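Glycosyl hydrolase family 88 (PDB 3WIW) is an unsaturated glucuronyl hydrolase specific for heparin, which probably removes the unsaturated uronic acid from fragments left by polysaccharide lyases. Local coordinates at residues 43-53 against 93-104; 56-65 against 350-358. One frame throughout, in Å; residues are numbered along the deposited sequence.

In the fold
Contacts 1 and 2 lie on the same side of the chain's centre, with their own centres about 16 Å apart. Helix 30-49, which carries the first half of contact 1, is followed, after the short link 50-54, by strand 55-59, which carries the first half of contact 2, and the two interfaces meet at Tyr50: its OH probably hydrogen-bonds to Gln353 O at 2.7 Å, while Phe354 packs on Arg45 and Thr49. Contact 1 is remote from the predicted active site. Contact 2 approaches it through Arg57, whose side chain is about 9 Å from that of Asp116, the predicted nucleophile, and about 7 Å from a bound HEPES molecule.

Contact 1: residues 43-53 against 93-104; sequences LTRAAQTYTPG and NLAAEAKRFTLA
Pro52 lies over one face of the Phe101 ring, its CG 3.8 Å from the centroid and 5° off the normal, a centred CH-pi contact. The rim of the same ring meets backbone carbonyls: Ala47 O is 3.5 Å from Phe101 CE1, and Tyr50 O lies near CZ. Phe78 meets it edge-to-face. Pro52 CG also lies over one face of the Arg100 guanidinium, near its rim, so it sits in the corner formed by that group and the Phe101 ring. At the guanidinium edge, Arg100 NH1 meets the syn lone pair of Glu97 OE1 at 2.8 Å, in a salt bridge; NE reaches the same oxygen from out of the carboxylate plane. Ala47 O, at the same edge, is 3.1 Å from Arg100 NH1 but too poorly angled to hydrogen-bond. Bends of Arg100 at chi2 and chi3 fold it back onto Glu97, which should restrict its rotation. NH1 also donates to water 4, which donates to Tyr50 O.

Ala47 CB presses against the Glu97 carboxylate, 3.3 Å from CD. OE2 accepts from water 1, which links it to Thr44 O and Asn93 ND2; water 2 joins Asn93 ND2 to Thr44 OG1, which also hydrogen-bonds to Val40 O one turn back in its helix. Leu94 CD2 touches Leu43 CB at 4.0 Å. Farther along the chain, Ala104 CB meets Pro52 CB at 3.6 Å, and water 5 bridges Gly53 N and Phe101 O. The segments 43-49 and 93-103 cross at 39°, axes 10.3 Å apart at closest approach: partly water-mediated packing of roughly parallel helices in the (alpha/alpha)6 barrel.

Contact 2: residues 56-65 against 350-358; sequences PRSVNPDGTV and GENQFFILK
Phe355 and Val59 make the central apolar contact, the two side chains lying antiparallel alongside one another, with Val59 CG2 3.7 Å from Phe355 CE2. At the far end of the ring, CZ touches Pro56 CB and reaches the peptide between Arg57 and Ser58, with Ser58 N 3.5 Å away. Val65 CG1 lies at the ring edge. The other branch of Val65, CG2, packs along the Gln353 side chain, 3.6 Å from CD. CG2 of Val59 and CG2 of Val65 both touch the aliphatic part of this glutamine.

One hydrogen bond crosses the contact: Gln353 NE2 donates to Gly63 O at 2.9 Å, with an N-H...O angle of 163° and the acceptor near the amide plane. The bend of Gln353 at chi2 (-76°) turns its amide toward this carbonyl.

Within 56-65, a type I turn from Asn60 to Gly63 presents the accepting carbonyl. Asp62 OD1 receives Thr64 N in an Asx turn and also the Thr64 hydroxyl, at 2.6 Å, while Asn60 ND2 donates to Thr64 OG1. Arg57 and Ser58 face Arg66 in a classic beta bulge; the CB of Arg57 is turned away from 350-358, and its guanidinium is salt-bridged to Glu369 and Asp72.

The contact is thus a neutral, apolar packing with no charged pair across it, in which one directional bond should fix the rotation of the Gln353 amide.

Contact 1: residues 43-53 against 93-104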
loop_
_atom_site.group_PDB
_atom_site.type_symbol
_atom_site.label_atom_id
_atom_site.label_comp_id
_atom_site.label_asym_id
_atom_site.label_seq_id
_atom_site.Cartn_x
_atom_site.Cartn_y
_atom_site.Cartn_z
ATOM N N LEU A 43 -3.520 17.737 -5.534
ATOM C CA LEU A 43 -3.825 16.842 -6.635
ATOM C C LEU A 43 -4.202 17.622 -7.883
ATOM O O LEU A 43 -3.833 17.235 -8.992
ATOM C CB LEU A 43 -4.965 15.899 -6.253
ATOM C CG LEU A 43 -4.588 14.834 -5.228
ATOM C CD1 LEU A 43 -5.836 14.053 -4.809
ATOM C CD2 LEU A 43 -3.478 13.893 -5.747
ATOM N N THR A 44 -4.945 18.712 -7.714
ATOM C CA THR A 44 -5.330 19.542 -8.849
ATOM C C THR A 44 -4.086 20.086 -9.551
ATOM O O THR A 44 -3.958 19.995 -10.779
ATOM C CB THR A 44 -6.235 20.698 -8.404
ATOM O OG1 THR A 44 -7.417 20.158 -7.807
ATOM C CG2 THR A 44 -6.611 21.614 -9.571
ATOM N N ARG A 45 -3.152 20.615 -8.770
ATOM C CA ARG A 45 -1.925 21.156 -9.331
ATOM C C ARG A 45 -1.044 20.044 -9.915
ATOM O O ARG A 45 -0.441 20.225 -10.976
ATOM C CB ARG A 45 -1.140 21.909 -8.254
ATOM C CG ARG A 45 -1.844 23.119 -7.642
ATOM C CD ARG A 45 -2.011 24.258 -8.615
ATOM N NE ARG A 45 -0.777 24.735 -9.256
ATOM C CZ ARG A 45 0.102 25.597 -8.736
ATOM N NH1 ARG A 45 -0.035 26.091 -7.508
ATOM N NH2 ARG A 45 1.155 25.963 -9.457
ATOM N N ALA A 46 -0.935 18.911 -9.218
ATOM C CA ALA A 46 -0.143 17.791 -9.730
ATOM C C ALA A 46 -0.644 17.333 -11.103
ATOM O O ALA A 46 0.145 17.130 -12.036
ATOM C CB ALA A 46 -0.166 16.639 -8.750
ATOM N N ALA A 47 -1.957 17.168 -11.233
ATOM C CA ALA A 47 -2.518 16.655 -12.490
ATOM C C ALA A 47 -2.360 17.660 -13.646
ATOM O O ALA A 47 -2.325 17.273 -14.803
ATOM C CB ALA A 47 -3.969 16.264 -12.292
ATOM N N GLN A 48 -2.273 18.952 -13.318
ATOM C CA GLN A 48 -2.023 20.022 -14.288
ATOM C C GLN A 48 -0.557 20.049 -14.710
ATOM O O GLN A 48 -0.222 20.486 -15.807
ATOM C CB GLN A 48 -2.380 21.381 -13.672
ATOM C CG GLN A 48 -3.885 21.615 -13.512
ATOM C CD GLN A 48 -4.236 22.781 -12.602
ATOM O OE1 GLN A 48 -3.381 23.340 -11.899
ATOM N NE2 GLN A 48 -5.507 23.144 -12.598
ATOM N N THR A 49 0.315 19.589 -13.824
ATOM C CA THR A 49 1.756 19.733 -14.012
ATOM C C THR A 49 2.431 18.501 -14.648
ATOM O O THR A 49 3.222 18.630 -15.599
ATOM C CB THR A 49 2.411 20.060 -12.653
ATOM O OG1 THR A 49 1.883 21.299 -12.165
ATOM C CG2 THR A 49 3.906 20.203 -12.778
ATOM N N TYR A 50 2.157 17.315 -14.106
ATOM C CA TYR A 50 2.742 16.078 -14.609
ATOM C C TYR A 50 2.019 15.574 -15.854
ATOM O O TYR A 50 0.902 16.017 -16.173
ATOM C CB TYR A 50 2.797 15.011 -13.481
ATOM C CG TYR A 50 3.522 15.558 -12.274
ATOM C CD1 TYR A 50 4.866 15.874 -12.356
ATOM C CD2 TYR A 50 2.854 15.820 -11.079
ATOM C CE1 TYR A 50 5.539 16.433 -11.292
ATOM C CE2 TYR A 50 3.526 16.397 -9.984
ATOM C CZ TYR A 50 4.870 16.697 -10.113
ATOM O OH TYR A 50 5.556 17.280 -9.071
ATOM N N THR A 51 2.670 14.668 -16.566
ATOM C CA THR A 51 2.156 14.130 -17.822
ATOM C C THR A 51 1.717 12.677 -17.625
ATOM O O THR A 51 2.475 11.857 -17.089
ATOM C CB THR A 51 3.259 14.165 -18.880
ATOM O OG1 THR A 51 3.754 15.508 -19.017
ATOM C CG2 THR A 51 2.718 13.697 -20.222
ATOM N N PRO A 52 0.495 12.340 -18.084
ATOM C CA PRO A 52 0.048 10.944 -17.975
ATOM C C PRO A 52 1.077 9.990 -18.581
ATOM O O PRO A 52 1.638 10.251 -19.656
ATOM C CB PRO A 52 -1.280 10.932 -18.753
ATOM C CG PRO A 52 -1.792 12.345 -18.553
ATOM C CD PRO A 52 -0.562 13.232 -18.610
ATOM N N GLY A 53 1.358 8.913 -17.849
ATOM C CA GLY A 53 2.362 7.942 -18.260
ATOM C C GLY A 53 3.745 8.196 -17.669
ATOM O O GLY A 53 4.653 7.377 -17.838
ATOM N N ASN A 93 -13.390 17.558 -11.760
ATOM C CA ASN A 93 -12.111 17.698 -12.433
ATOM C C ASN A 93 -11.131 16.586 -12.034
ATOM O O ASN A 93 -10.355 16.087 -12.868
ATOM C CB ASN A 93 -11.488 19.061 -12.162
ATOM C CG ASN A 93 -10.119 19.184 -12.778
ATOM O OD1 ASN A 93 -9.975 19.173 -14.004
ATOM N ND2 ASN A 93 -9.101 19.266 -11.941
ATOM N N LEU A 94 -11.154 16.197 -10.759
ATOM C CA LEU A 94 -10.292 15.118 -10.300
ATOM C C LEU A 94 -10.672 13.777 -10.933
ATOM O O LEU A 94 -9.800 12.971 -11.206
ATOM C CB LEU A 94 -10.260 15.028 -8.772
ATOM C CG LEU A 94 -9.549 16.178 -8.046
ATOM C CD1 LEU A 94 -9.454 15.848 -6.571
ATOM C CD2 LEU A 94 -8.165 16.451 -8.655
ATOM N N ALA A 95 -11.954 13.550 -11.197
ATOM C CA ALA A 95 -12.360 12.329 -11.904
ATOM C C ALA A 95 -11.849 12.331 -13.351
ATOM O O ALA A 95 -11.411 11.302 -13.872
ATOM C CB ALA A 95 -13.867 12.162 -11.862
ATOM N N ALA A 96 -11.904 13.491 -13.995
ATOM C CA ALA A 96 -11.406 13.620 -15.362
ATOM C C ALA A 96 -9.894 13.386 -15.400
ATOM O O ALA A 96 -9.384 12.698 -16.287
ATOM C CB ALA A 96 -11.773 14.979 -15.958
ATOM N N GLU A 97 -9.173 13.972 -14.444
ATOM C CA GLU A 97 -7.734 13.769 -14.373
ATOM C C GLU A 97 -7.413 12.315 -14.051
ATOM O O GLU A 97 -6.488 11.736 -14.620
ATOM C CB GLU A 97 -7.106 14.704 -13.335
ATOM C CG GLU A 97 -7.225 16.195 -13.671
ATOM C CD GLU A 97 -6.214 16.667 -14.703
ATOM O OE1 GLU A 97 -5.661 15.831 -15.454
ATOM O OE2 GLU A 97 -5.976 17.891 -14.758
ATOM N N ALA A 98 -8.172 11.712 -13.140
ATOM C CA ALA A 98 -7.924 10.311 -12.807
ATOM C C ALA A 98 -8.073 9.422 -14.041
ATOM O O ALA A 98 -7.260 8.541 -14.245
ATOM C CB ALA A 98 -8.830 9.836 -11.683
ATOM N N LYS A 99 -9.061 9.697 -14.884
ATOM C CA LYS A 99 -9.247 8.942 -16.126
ATOM C C LYS A 99 -7.999 9.082 -17.030
ATOM O O LYS A 99 -7.453 8.082 -17.504
ATOM C CB LYS A 99 -10.495 9.433 -16.839
ATOM C CG LYS A 99 -10.723 8.791 -18.187
ATOM C CD LYS A 99 -12.016 9.268 -18.823
ATOM C CE LYS A 99 -12.225 8.543 -20.126
ATOM N NZ LYS A 99 -13.438 9.000 -20.847
ATOM N N ARG A 100 -7.556 10.319 -17.258
ATOM C CA ARG A 100 -6.393 10.588 -18.116
ATOM C C ARG A 100 -5.140 9.850 -17.626
ATOM O O ARG A 100 -4.427 9.196 -18.401
ATOM C CB ARG A 100 -6.048 12.092 -18.104
ATOM C CG ARG A 100 -6.797 12.987 -19.042
ATOM C CD ARG A 100 -5.874 14.147 -19.467
ATOM N NE ARG A 100 -5.284 14.884 -18.349
ATOM C CZ ARG A 100 -4.085 15.460 -18.381
ATOM N NH1 ARG A 100 -3.639 16.122 -17.327
ATOM N NH2 ARG A 100 -3.325 15.373 -19.463
ATOM N N PHE A 101 -4.856 9.977 -16.333
ATOM C CA PHE A 101 -3.653 9.358 -15.769
ATOM C C PHE A 101 -3.776 7.825 -15.667
ATOM O O PHE A 101 -2.774 7.117 -15.695
ATOM C CB PHE A 101 -3.290 10.020 -14.428
ATOM C CG PHE A 101 -2.612 11.361 -14.587
ATOM C CD1 PHE A 101 -3.351 12.527 -14.732
ATOM C CD2 PHE A 101 -1.226 11.445 -14.624
ATOM C CE1 PHE A 101 -2.711 13.763 -14.904
ATOM C CE2 PHE A 101 -0.580 12.678 -14.776
ATOM C CZ PHE A 101 -1.325 13.831 -14.918
ATOM N N THR A 102 -5.000 7.317 -15.544
ATOM C CA THR A 102 -5.221 5.871 -15.554
ATOM C C THR A 102 -4.986 5.262 -16.938
ATOM O O THR A 102 -4.234 4.298 -17.090
ATOM C CB THR A 102 -6.634 5.509 -15.027
ATOM O OG1 THR A 102 -6.729 5.922 -13.661
ATOM C CG2 THR A 102 -6.881 4.016 -15.077
ATOM N N LEU A 103 -5.602 5.854 -17.959
ATOM C CA LEU A 103 -5.597 5.228 -19.289
ATOM C C LEU A 103 -4.211 5.233 -19.919
ATOM O O LEU A 103 -3.939 4.453 -20.833
ATOM C CB LEU A 103 -6.618 5.867 -20.239
ATOM C CG LEU A 103 -8.075 5.639 -19.838
ATOM C CD1 LEU A 103 -9.030 6.480 -20.719
ATOM C CD2 LEU A 103 -8.456 4.144 -19.918
ATOM N N ALA A 104 -3.330 6.111 -19.429
ATOM C CA ALA A 104 -1.945 6.133 -19.893
ATOM C C ALA A 104 -1.167 4.885 -19.456
ATOM O O ALA A 104 -0.040 4.686 -19.907
ATOM C CB ALA A 104 -1.228 7.383 -19.407
HETATM O O HOH W 1 -6.272 19.338 -12.468
HETATM O O HOH W 2 -9.844 19.955 -9.171
HETATM O O HOH W 3 -7.682 21.727 -14.046
HETATM O O HOH W 4 -0.889 17.074 -17.775
HETATM O O HOH W 5 -0.232 8.053 -15.749
#

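Contact 2: residues 56-65 against 350-358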
loop_
_atom_site.group_PDB
_atom_site.type_symbol
_atom_site.label_atom_id
_atom_site.label_comp_id
_atom_site.label_asym_id
_atom_site.label_seq_id
_atom_site.Cartn_x
_atom_site.Cartn_y
_atom_site.Cartn_z
ATOM N N PRO A 56 4.280 11.210 -10.946
ATOM C CA PRO A 56 5.192 11.674 -9.891
ATOM C C PRO A 56 5.414 10.584 -8.850
ATOM O O PRO A 56 4.447 9.977 -8.381
ATOM C CB PRO A 56 4.438 12.867 -9.302
ATOM C CG PRO A 56 3.008 12.564 -9.538
ATOM C CD PRO A 56 2.961 11.871 -10.878
ATOM N N ARG A 57 6.681 10.336 -8.507
ATOM C CA ARG A 57 7.026 9.306 -7.536
ATOM C C ARG A 57 7.596 9.846 -6.222
ATOM O O ARG A 57 7.112 9.508 -5.156
ATOM C CB ARG A 57 8.009 8.301 -8.143
ATOM C CG ARG A 57 8.514 7.268 -7.142
ATOM C CD ARG A 57 9.349 6.167 -7.811
ATOM N NE ARG A 57 10.153 5.454 -6.832
ATOM C CZ ARG A 57 10.637 4.225 -6.955
ATOM N NH1 ARG A 57 10.313 3.471 -8.017
ATOM N NH2 ARG A 57 11.409 3.726 -5.983
ATOM N N SER A 58 8.650 10.650 -6.296
ATOM C CA SER A 58 9.311 11.139 -5.096
ATOM C C SER A 58 10.091 12.395 -5.453
ATOM O O SER A 58 10.112 12.815 -6.615
ATOM C CB SER A 58 10.232 10.075 -4.482
ATOM O OG SER A 58 11.235 9.670 -5.402
ATOM N N VAL A 59 10.733 13.006 -4.458
ATOM C CA VAL A 59 11.521 14.202 -4.696
ATOM C C VAL A 59 12.992 13.872 -4.448
ATOM O O VAL A 59 13.361 13.390 -3.378
ATOM C CB VAL A 59 11.037 15.356 -3.809
ATOM C CG1 VAL A 59 11.931 16.599 -3.992
ATOM C CG2 VAL A 59 9.588 15.702 -4.136
ATOM N N ASN A 60 13.820 14.098 -5.461
ATOM C CA ASN A 60 15.256 13.846 -5.382
ATOM C C ASN A 60 15.949 14.804 -4.424
ATOM O O ASN A 60 15.415 15.883 -4.146
ATOM C CB ASN A 60 15.855 14.029 -6.771
ATOM C CG ASN A 60 15.350 12.993 -7.752
ATOM O OD1 ASN A 60 15.212 11.807 -7.408
ATOM N ND2 ASN A 60 15.038 13.427 -8.971
ATOM N N PRO A 61 17.143 14.426 -3.917
ATOM C CA PRO A 61 17.918 15.307 -3.035
ATOM C C PRO A 61 18.108 16.713 -3.607
ATOM O O PRO A 61 18.140 17.662 -2.831
ATOM C CB PRO A 61 19.266 14.583 -2.923
ATOM C CG PRO A 61 18.894 13.127 -3.054
ATOM C CD PRO A 61 17.755 13.086 -4.035
ATOM N N ASP A 62 18.199 16.848 -4.932
ATOM C CA ASP A 62 18.366 18.172 -5.542
ATOM C C ASP A 62 17.064 18.956 -5.735
ATOM O O ASP A 62 17.075 20.053 -6.282
ATOM C CB ASP A 62 19.166 18.106 -6.858
ATOM C CG ASP A 62 18.405 17.421 -8.006
ATOM O OD1 ASP A 62 17.232 17.004 -7.846
ATOM O OD2 ASP A 62 18.997 17.310 -9.107
ATOM N N GLY A 63 15.945 18.385 -5.306
ATOM C CA GLY A 63 14.664 19.068 -5.364
ATOM C C GLY A 63 13.813 18.741 -6.576
ATOM O O GLY A 63 12.633 19.076 -6.602
ATOM N N THR A 64 14.405 18.099 -7.581
ATOM C CA THR A 64 13.661 17.692 -8.781
ATOM C C THR A 64 12.776 16.466 -8.509
ATOM O O THR A 64 12.956 15.750 -7.518
ATOM C CB THR A 64 14.606 17.389 -9.963
ATOM O OG1 THR A 64 15.474 16.305 -9.603
ATOM C CG2 THR A 64 15.435 18.618 -10.358
ATOM N N VAL A 65 11.826 16.209 -9.395
ATOM C CA VAL A 65 10.876 15.127 -9.167
ATOM C C VAL A 65 11.294 13.861 -9.909
ATOM O O VAL A 65 11.585 13.898 -11.115
ATOM C CB VAL A 65 9.465 15.536 -9.600
ATOM C CG1 VAL A 65 8.500 14.385 -9.382
ATOM C CG2 VAL A 65 9.010 16.760 -8.831
ATOM N N GLY A 350 0.559 24.002 -2.671
ATOM C CA GLY A 350 1.503 24.523 -3.631
ATOM C C GLY A 350 2.945 24.128 -3.410
ATOM O O GLY A 350 3.787 24.341 -4.296
ATOM N N GLU A 351 3.237 23.539 -2.253
ATOM C CA GLU A 351 4.609 23.131 -1.919
ATOM C C GLU A 351 4.878 21.648 -2.114
ATOM O O GLU A 351 3.995 20.913 -2.541
ATOM C CB GLU A 351 4.923 23.549 -0.481
ATOM C CG GLU A 351 4.695 25.059 -0.302
ATOM C CD GLU A 351 5.242 25.619 0.992
ATOM O OE1 GLU A 351 5.735 24.827 1.830
ATOM O OE2 GLU A 351 5.179 26.857 1.169
ATOM N N ASN A 352 6.096 21.203 -1.821
ATOM C CA ASN A 352 6.393 19.765 -1.792
ATOM C C ASN A 352 6.217 19.094 -3.168
ATOM O O ASN A 352 5.915 17.903 -3.247
ATOM C CB ASN A 352 5.483 19.091 -0.740
ATOM C CG ASN A 352 6.011 17.760 -0.219
ATOM O OD1 ASN A 352 7.214 17.575 -0.054
ATOM N ND2 ASN A 352 5.097 16.831 0.061
ATOM N N GLN A 353 6.408 19.858 -4.249
ATOM C CA GLN A 353 6.201 19.348 -5.599
ATOM C C GLN A 353 4.807 18.730 -5.787
ATOM O O GLN A 353 4.600 17.830 -6.614
ATOM C CB GLN A 353 7.335 18.393 -6.007
ATOM C CG GLN A 353 8.725 19.068 -6.017
ATOM C CD GLN A 353 8.943 19.980 -7.241
ATOM O OE1 GLN A 353 8.003 20.544 -7.786
ATOM N NE2 GLN A 353 10.189 20.078 -7.693
ATOM N N PHE A 354 3.846 19.269 -5.035
ATOM C CA PHE A 354 2.435 18.883 -5.072
ATOM C C PHE A 354 2.129 17.504 -4.484
ATOM O O PHE A 354 0.989 17.027 -4.584
ATOM C CB PHE A 354 1.832 19.019 -6.478
ATOM C CG PHE A 354 2.089 20.354 -7.120
ATOM C CD1 PHE A 354 1.825 21.542 -6.438
ATOM C CD2 PHE A 354 2.619 20.431 -8.408
ATOM C CE1 PHE A 354 2.077 22.768 -7.043
ATOM C CE2 PHE A 354 2.864 21.651 -9.014
ATOM C CZ PHE A 354 2.597 22.817 -8.327
ATOM N N PHE A 355 3.115 16.868 -3.852
ATOM C CA PHE A 355 2.816 15.702 -3.041
ATOM C C PHE A 355 2.085 16.125 -1.773
ATOM O O PHE A 355 2.267 17.237 -1.276
ATOM C CB PHE A 355 4.081 14.957 -2.656
ATOM C CG PHE A 355 4.759 14.273 -3.803
ATOM C CD1 PHE A 355 4.340 13.018 -4.224
ATOM C CD2 PHE A 355 5.821 14.873 -4.468
ATOM C CE1 PHE A 355 4.974 12.356 -5.288
ATOM C CE2 PHE A 355 6.464 14.229 -5.520
ATOM C CZ PHE A 355 6.042 12.966 -5.940
ATOM N N ILE A 356 1.307 15.216 -1.213
ATOM C CA ILE A 356 0.459 15.535 -0.068
ATOM C C ILE A 356 1.219 15.417 1.269
ATOM O O ILE A 356 1.176 16.325 2.076
ATOM C CB ILE A 356 -0.791 14.646 -0.073
ATOM C CG1 ILE A 356 -1.633 14.921 -1.342
ATOM C CG2 ILE A 356 -1.616 14.868 1.183
ATOM C CD1 ILE A 356 -2.735 13.924 -1.619
ATOM N N LEU A 357 1.916 14.304 1.498
ATOM C CA LEU A 357 2.682 14.079 2.723
ATOM C C LEU A 357 4.184 14.218 2.510
ATOM O O LEU A 357 4.693 14.124 1.383
ATOM C CB LEU A 357 2.417 12.680 3.262
ATOM C CG LEU A 357 1.009 12.374 3.756
ATOM C CD1 LEU A 357 0.976 10.962 4.343
ATOM C CD2 LEU A 357 0.550 13.387 4.781
ATOM N N LYS A 358 4.881 14.436 3.621
ATOM C CA LYS A 358 6.342 14.460 3.663
ATOM C C LYS A 358 6.883 13.259 4.446
ATOM O O LYS A 358 6.119 12.511 5.071
ATOM C CB LYS A 358 6.787 15.745 4.352
ATOM C CG LYS A 358 6.382 16.992 3.578
ATOM C CD LYS A 358 6.685 18.284 4.357
ATOM C CE LYS A 358 5.731 18.512 5.534
ATOM N NZ LYS A 358 6.200 19.648 6.400
#